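PDB 2FSQ: Atu0111 protein from Agrobacterium tumefaciens, which is of unknown function but belongs to a family of the 2H clan, so it may be related to the 2H phosphoesterases. Local coordinates for residues 120-125 with 161-166; 86-91 with 167-172. One frame throughout, in Å; residues are numbered along the deposited sequence. Where two conformers were deposited one is given.

In the fold
After strand 42-48 and helix 54-67 the chain reaches strand 84-92, an outer strand of the four-stranded antiparallel sheet, whose residues 86-91 form the first half of interaction 2. It then forms helix 111-121, whose end and following turn are residues 120-125, and runs through the hairpin strands 133-139 and 142-147 into helix 150-167. There residues 161-166 close the shorter loop, that of interaction 1. Directly afterwards residues 167-172 come back to strand 84-92 and close the longer loop, so the shorter one lies wholly within it. Helix 150-167 and the loop after it are thereby tied to both helix 111-121 and the strand. Phe163 of interaction 1 packs on Phe88 of interaction 2.

Interaction 1: residues 120-125 with 161-166; sequences DRLSTF and DTFADF
Phe125 lays one face of its ring on Phe163 and turns an edge toward the face of Phe166, making a three-phenylalanine aromatic cluster that joins the end of helix 111-121 and the turn behind it to helix 150-167. With Phe163 it forms an offset stack, centroids 4.3 Å apart and planes only 13° from parallel; the overlap is rim over rim. With Phe166 the pair is edge-to-face, centroids 5.1 Å apart, Phe125 CD1 standing above the outer part of the Phe166 ring. Thr162 CG2 comes obliquely to Phe125 CE1, 3.4 Å away, while the Thr162 hydroxyl is bonded to Leu158 O in its own helix. Phe238 meets both Phe125 and Phe163.

The rim of Phe166 points into the turn: its CE2 lies 3.1 Å from Arg121 O, nearly in the ring plane, and Thr124 OG1 sits at the same edge. Leu122 CD2 comes obliquely to the root of Phe166, 3.8 Å from Phe166 CB, and also touches the edge of Phe163.

Beside the rings the contact becomes polar. The Arg121 chain bends at chi3 (72°), turning NE back to Phe166 O, which it meets at 2.7 Å in a nearly straight bond of 168° that lies in both the carbonyl and guanidinium planes. The positive group thus sits by carbonyls of the last helical turn, where the helix dipole would probably favour it. A second, weak bond from the same guanidinium runs from Arg121 NH2 to Asp165 O at 3.5 Å.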
loop_
_atom_site.group_PDB
_atom_site.type_symbol
_atom_site.label_atom_id
_atom_site.label_comp_id
_atom_site.label_asym_id
_atom_site.label_seq_id
_atom_site.Cartn_x
_atom_site.Cartn_y
_atom_site.Cartn_z
ATOM N N ASP A 120 -10.282 20.789 -1.031
ATOM C CA ASP A 120 -11.190 21.676 -1.753
ATOM C C ASP A 120 -11.594 21.094 -3.104
ATOM O O ASP A 120 -12.771 21.050 -3.437
ATOM C CB ASP A 120 -10.558 23.060 -1.947
ATOM C CG ASP A 120 -11.401 23.967 -2.835
ATOM O OD1 ASP A 120 -12.618 24.112 -2.573
ATOM O OD2 ASP A 120 -10.845 24.527 -3.799
ATOM N N ARG A 121 -10.613 20.638 -3.876
ATOM C CA ARG A 121 -10.888 20.089 -5.192
ATOM C C ARG A 121 -11.754 18.848 -5.092
ATOM O O ARG A 121 -12.632 18.640 -5.931
ATOM C CB ARG A 121 -9.588 19.737 -5.911
ATOM C CG ARG A 121 -8.867 20.925 -6.453
ATOM C CD ARG A 121 -7.572 20.509 -7.113
ATOM N NE ARG A 121 -7.758 19.826 -8.390
ATOM C CZ ARG A 121 -8.110 20.415 -9.529
ATOM N NH1 ARG A 121 -8.366 21.718 -9.566
ATOM N NH2 ARG A 121 -8.229 19.693 -10.634
ATOM N N LEU A 122 -11.508 18.034 -4.066
ATOM C CA LEU A 122 -12.220 16.756 -3.905
ATOM C C LEU A 122 -13.640 16.883 -3.346
ATOM O O LEU A 122 -14.348 15.874 -3.214
ATOM C CB LEU A 122 -11.404 15.786 -3.052
ATOM C CG LEU A 122 -10.109 15.285 -3.709
ATOM C CD1 LEU A 122 -9.158 14.747 -2.647
ATOM C CD2 LEU A 122 -10.406 14.253 -4.802
ATOM N N SER A 123 -14.054 18.110 -3.031
ATOM C CA SER A 123 -15.413 18.375 -2.548
ATOM C C SER A 123 -16.487 18.106 -3.602
ATOM O O SER A 123 -17.657 17.914 -3.265
ATOM C CB SER A 123 -15.525 19.812 -2.031
ATOM O OG SER A 123 -14.909 19.926 -0.763
ATOM N N THR A 124 -16.089 18.097 -4.869
ATOM C CA THR A 124 -16.994 17.774 -5.975
ATOM C C THR A 124 -16.717 16.417 -6.645
ATOM O O THR A 124 -17.195 16.166 -7.762
ATOM C CB THR A 124 -16.981 18.877 -7.050
ATOM O OG1 THR A 124 -15.655 19.032 -7.567
ATOM C CG2 THR A 124 -17.467 20.213 -6.471
ATOM N N PHE A 125 -15.943 15.553 -5.981
ATOM C CA PHE A 125 -15.703 14.193 -6.502
ATOM C C PHE A 125 -17.018 13.441 -6.712
ATOM O O PHE A 125 -17.870 13.436 -5.810
ATOM C CB PHE A 125 -14.797 13.406 -5.561
ATOM C CG PHE A 125 -14.161 12.211 -6.201
ATOM C CD1 PHE A 125 -13.082 12.374 -7.061
ATOM C CD2 PHE A 125 -14.646 10.935 -5.963
ATOM C CE1 PHE A 125 -12.507 11.296 -7.669
ATOM C CE2 PHE A 125 -14.056 9.830 -6.570
ATOM C CZ PHE A 125 -12.988 10.015 -7.430
ATOM N N ASP A 161 -8.815 6.794 -12.601
ATOM C CA ASP A 161 -8.774 7.768 -13.691
ATOM C C ASP A 161 -9.408 9.075 -13.231
ATOM O O ASP A 161 -8.949 10.172 -13.574
ATOM C CB ASP A 161 -9.530 7.255 -14.918
ATOM C CG ASP A 161 -8.768 6.184 -15.681
ATOM O OD1 ASP A 161 -7.548 6.025 -15.442
ATOM O OD2 ASP A 161 -9.405 5.490 -16.516
ATOM N N THR A 162 -10.477 8.964 -12.447
ATOM C CA THR A 162 -11.143 10.155 -11.964
ATOM C C THR A 162 -10.237 10.880 -10.960
ATOM O O THR A 162 -10.098 12.102 -11.012
ATOM C CB THR A 162 -12.531 9.810 -11.352
ATOM O OG1 THR A 162 -13.284 9.025 -12.289
ATOM C CG2 THR A 162 -13.331 11.084 -11.005
ATOM N N PHE A 163 -9.582 10.133 -10.068
ATOM C CA PHE A 163 -8.637 10.763 -9.158
ATOM C C PHE A 163 -7.502 11.468 -9.876
ATOM O O PHE A 163 -7.062 12.520 -9.417
ATOM C CB PHE A 163 -8.061 9.768 -8.150
ATOM C CG PHE A 163 -8.993 9.468 -6.991
ATOM C CD1 PHE A 163 -9.537 10.495 -6.211
ATOM C CD2 PHE A 163 -9.289 8.162 -6.663
ATOM C CE1 PHE A 163 -10.386 10.192 -5.136
ATOM C CE2 PHE A 163 -10.111 7.850 -5.607
ATOM C CZ PHE A 163 -10.679 8.858 -4.847
ATOM N N ALA A 164 -7.033 10.901 -10.984
ATOM C CA ALA A 164 -5.945 11.533 -11.736
ATOM C C ALA A 164 -6.371 12.917 -12.199
ATOM O O ALA A 164 -5.584 13.852 -12.159
ATOM C CB ALA A 164 -5.524 10.666 -12.917
ATOM N N ASP A 165 -7.627 13.055 -12.617
ATOM C CA ASP A 165 -8.151 14.367 -13.006
ATOM C C ASP A 165 -8.160 15.350 -11.840
ATOM O O ASP A 165 -7.774 16.506 -11.991
ATOM C CB ASP A 165 -9.561 14.232 -13.586
ATOM C CG ASP A 165 -9.574 13.571 -14.945
ATOM O OD1 ASP A 165 -8.528 13.569 -15.631
ATOM O OD2 ASP A 165 -10.645 13.044 -15.333
ATOM N N PHE A 166 -8.621 14.902 -10.674
ATOM C CA PHE A 166 -8.644 15.770 -9.490
ATOM C C PHE A 166 -7.264 16.110 -8.931
ATOM O O PHE A 166 -7.001 17.230 -8.504
ATOM C CB PHE A 166 -9.548 15.164 -8.401
ATOM C CG PHE A 166 -11.022 15.382 -8.657
ATOM C CD1 PHE A 166 -11.700 14.631 -9.611
ATOM C CD2 PHE A 166 -11.717 16.359 -7.958
ATOM C CE1 PHE A 166 -13.059 14.829 -9.847
ATOM C CE2 PHE A 166 -13.082 16.564 -8.190
ATOM C CZ PHE A 166 -13.742 15.812 -9.136
#

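Interaction 2: residues 86-91 with 167-172; sequences TVFQGV and FGYRHP. With ACY (acetic acid), chain B.
Tyr169 OH donates to Gln89 O at 2.7 Å, approaching the carbonyl from the side (125° at the oxygen) and tilted 21° out of its plane. The same hydroxyl lies 3.0 Å from Gly90 CA, so the phenol end is pressed against the strand backbone at a residue that has no side chain. Tyr169 CG lies between its backbone N and carbonyl carbon (chi1 58°), which swings the ring from the loop back over strand 84-92; Val91 CG1 and Phe88 CE2 border it.

Phe88, Phe167 and Tyr169 form an aromatic cluster between strand 84-92 and the residues that end helix 150-167. Phe88 CE2 reaches Phe167 CG at 3.6 Å, the two rings inclined obliquely, whereas the rings of Phe88 and Tyr169 run nearly parallel but are slid so far apart that they barely overlap. The chain turns a corner at Val87 and Phe88, a classic beta bulge in which both face Val45 of strand 42-48. Gly168, with positive phi, lets the chain leave helix 150-167 between Phe167 and Tyr169.

Further along, His171 offers its edge to the strand: CE1 is 3.3 Å from Gln89 OE1, and the amide stands almost perpendicular to the imidazole. One water bridges Gly90 O (2.7 Å from the water oxygen) and His171 NE2. Thr86 OG1 donates to the OXT of an acetic acid molecule, probably from the crystallisation liquor, 2.9 Å away and also bonded to Thr182 OG1; both threonines belong to H-x-T motifs, consistent with the paired 2H signature. Tyr169 O, buried and without a polar partner, faces the edge of Phe88 at CZ, 3.7 Å away.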
loop_
_atom_site.group_PDB
_atom_site.type_symbol
_atom_site.label_atom_id
_atom_site.label_comp_id
_atom_site.label_asym_id
_atom_site.label_seq_id
_atom_site.Cartn_x
_atom_site.Cartn_y
_atom_site.Cartn_z
ATOM N N THR A 86 -3.983 1.242 -0.810
ATOM C CA THR A 86 -3.974 2.543 -1.498
ATOM C C THR A 86 -4.785 2.437 -2.796
ATOM O O THR A 86 -4.697 1.448 -3.531
ATOM C CB THR A 86 -2.537 2.971 -1.771
ATOM O OG1 THR A 86 -1.876 3.087 -0.510
ATOM C CG2 THR A 86 -2.460 4.323 -2.508
ATOM N N VAL A 87 -5.634 3.438 -3.018
ATOM C CA VAL A 87 -6.395 3.530 -4.264
ATOM C C VAL A 87 -5.677 4.479 -5.227
ATOM O O VAL A 87 -5.537 4.178 -6.405
ATOM C CB VAL A 87 -7.818 4.039 -4.008
ATOM C CG1 VAL A 87 -8.615 4.180 -5.312
ATOM C CG2 VAL A 87 -8.537 3.076 -3.058
ATOM N N PHE A 88 -5.203 5.615 -4.715
ATOM C CA PHE A 88 -4.464 6.579 -5.548
ATOM C C PHE A 88 -3.499 7.341 -4.664
ATOM O O PHE A 88 -3.927 7.969 -3.695
ATOM C CB PHE A 88 -5.443 7.546 -6.235
ATOM C CG PHE A 88 -4.791 8.424 -7.261
ATOM C CD1 PHE A 88 -4.701 8.011 -8.577
ATOM C CD2 PHE A 88 -4.276 9.676 -6.915
ATOM C CE1 PHE A 88 -4.106 8.813 -9.547
ATOM C CE2 PHE A 88 -3.661 10.487 -7.880
ATOM C CZ PHE A 88 -3.602 10.070 -9.191
ATOM N N GLN A 89 -2.194 7.253 -4.957
ATOM C CA GLN A 89 -1.193 7.964 -4.156
ATOM C C GLN A 89 -1.350 9.459 -4.317
ATOM O O GLN A 89 -1.449 9.950 -5.440
ATOM C CB GLN A 89 0.227 7.636 -4.610
ATOM C CG GLN A 89 0.712 6.255 -4.272
ATOM C CD GLN A 89 2.215 6.101 -4.535
ATOM O OE1 GLN A 89 2.939 7.088 -4.635
ATOM N NE2 GLN A 89 2.678 4.863 -4.649
ATOM N N GLY A 90 -1.290 10.182 -3.198
ATOM C CA GLY A 90 -1.219 11.645 -3.225
ATOM C C GLY A 90 0.252 12.057 -3.269
ATOM O O GLY A 90 1.116 11.317 -3.745
ATOM N N VAL A 91 0.554 13.232 -2.741
ATOM C CA VAL A 91 1.942 13.712 -2.744
ATOM C C VAL A 91 2.667 13.281 -1.482
ATOM O O VAL A 91 2.045 12.883 -0.494
ATOM C CB VAL A 91 2.048 15.259 -2.910
ATOM C CG1 VAL A 91 1.438 15.680 -4.233
ATOM C CG2 VAL A 91 1.382 15.976 -1.733
ATOM N N PHE A 167 -6.371 15.130 -8.931
ATOM C CA PHE A 167 -5.031 15.338 -8.384
ATOM C C PHE A 167 -4.109 16.068 -9.357
ATOM O O PHE A 167 -3.145 16.705 -8.929
ATOM C CB PHE A 167 -4.430 14.001 -7.936
ATOM C CG PHE A 167 -4.875 13.573 -6.566
ATOM C CD1 PHE A 167 -4.032 13.745 -5.477
ATOM C CD2 PHE A 167 -6.138 12.998 -6.355
ATOM C CE1 PHE A 167 -4.419 13.360 -4.188
ATOM C CE2 PHE A 167 -6.532 12.607 -5.064
ATOM C CZ PHE A 167 -5.671 12.793 -3.984
ATOM N N GLY A 168 -4.410 15.955 -10.650
ATOM C CA GLY A 168 -3.688 16.688 -11.692
ATOM C C GLY A 168 -2.335 16.107 -12.060
ATOM O O GLY A 168 -1.466 16.818 -12.555
ATOM N N TYR A 169 -2.167 14.801 -11.859
ATOM C CA TYR A 169 -0.998 14.080 -12.351
ATOM C C TYR A 169 -1.357 12.616 -12.467
ATOM O O TYR A 169 -2.386 12.167 -11.936
ATOM C CB TYR A 169 0.224 14.231 -11.419
ATOM C CG TYR A 169 -0.039 13.748 -10.002
ATOM C CD1 TYR A 169 -0.041 12.384 -9.686
ATOM C CD2 TYR A 169 -0.283 14.647 -8.983
ATOM C CE1 TYR A 169 -0.285 11.948 -8.384
ATOM C CE2 TYR A 169 -0.527 14.223 -7.695
ATOM C CZ TYR A 169 -0.519 12.877 -7.399
ATOM O OH TYR A 169 -0.772 12.497 -6.111
ATOM N N ARG A 170 -0.505 11.889 -13.191
ATOM C CA ARG A 170 -0.545 10.425 -13.304
ATOM C C ARG A 170 0.885 9.920 -13.163
ATOM O O ARG A 170 1.821 10.501 -13.741
ATOM C CB ARG A 170 -1.085 9.974 -14.673
ATOM C CG ARG A 170 -2.590 10.083 -14.850
ATOM C CD ARG A 170 -3.024 9.815 -16.294
ATOM N NE ARG A 170 -4.482 9.818 -16.434
ATOM C CZ ARG A 170 -5.188 8.862 -17.029
ATOM N NH1 ARG A 170 -4.585 7.815 -17.574
ATOM N NH2 ARG A 170 -6.507 8.962 -17.096
ATOM N N HIS A 171 1.063 8.842 -12.403
ATOM C CA HIS A 171 2.382 8.191 -12.333
ATOM C C HIS A 171 2.617 7.343 -13.590
ATOM O O HIS A 171 1.665 6.992 -14.292
ATOM C CB HIS A 171 2.462 7.297 -11.099
ATOM C CG HIS A 171 2.422 8.042 -9.804
ATOM N ND1 HIS A 171 2.626 7.420 -8.588
ATOM C CD2 HIS A 171 2.198 9.355 -9.526
ATOM C CE1 HIS A 171 2.540 8.318 -7.621
ATOM N NE2 HIS A 171 2.293 9.500 -8.159
ATOM N N PRO A 172 3.889 7.023 -13.882
ATOM C CA PRO A 172 4.187 6.157 -15.038
ATOM C C PRO A 172 3.431 4.825 -15.055
ATOM O O PRO A 172 3.046 4.350 -16.119
ATOM C CB PRO A 172 5.709 5.932 -14.918
ATOM C CG PRO A 172 6.169 7.232 -14.302
ATOM C CD PRO A 172 5.127 7.534 -13.250
HETATM C C ACY B . 1.488 1.261 -0.167
HETATM O O ACY B . 1.247 0.928 1.025
HETATM O OXT ACY B . 0.667 1.857 -0.914
HETATM C CH3 ACY B . 2.815 0.879 -0.759
HETATM O O HOH W 1 2.395 11.410 -6.141
#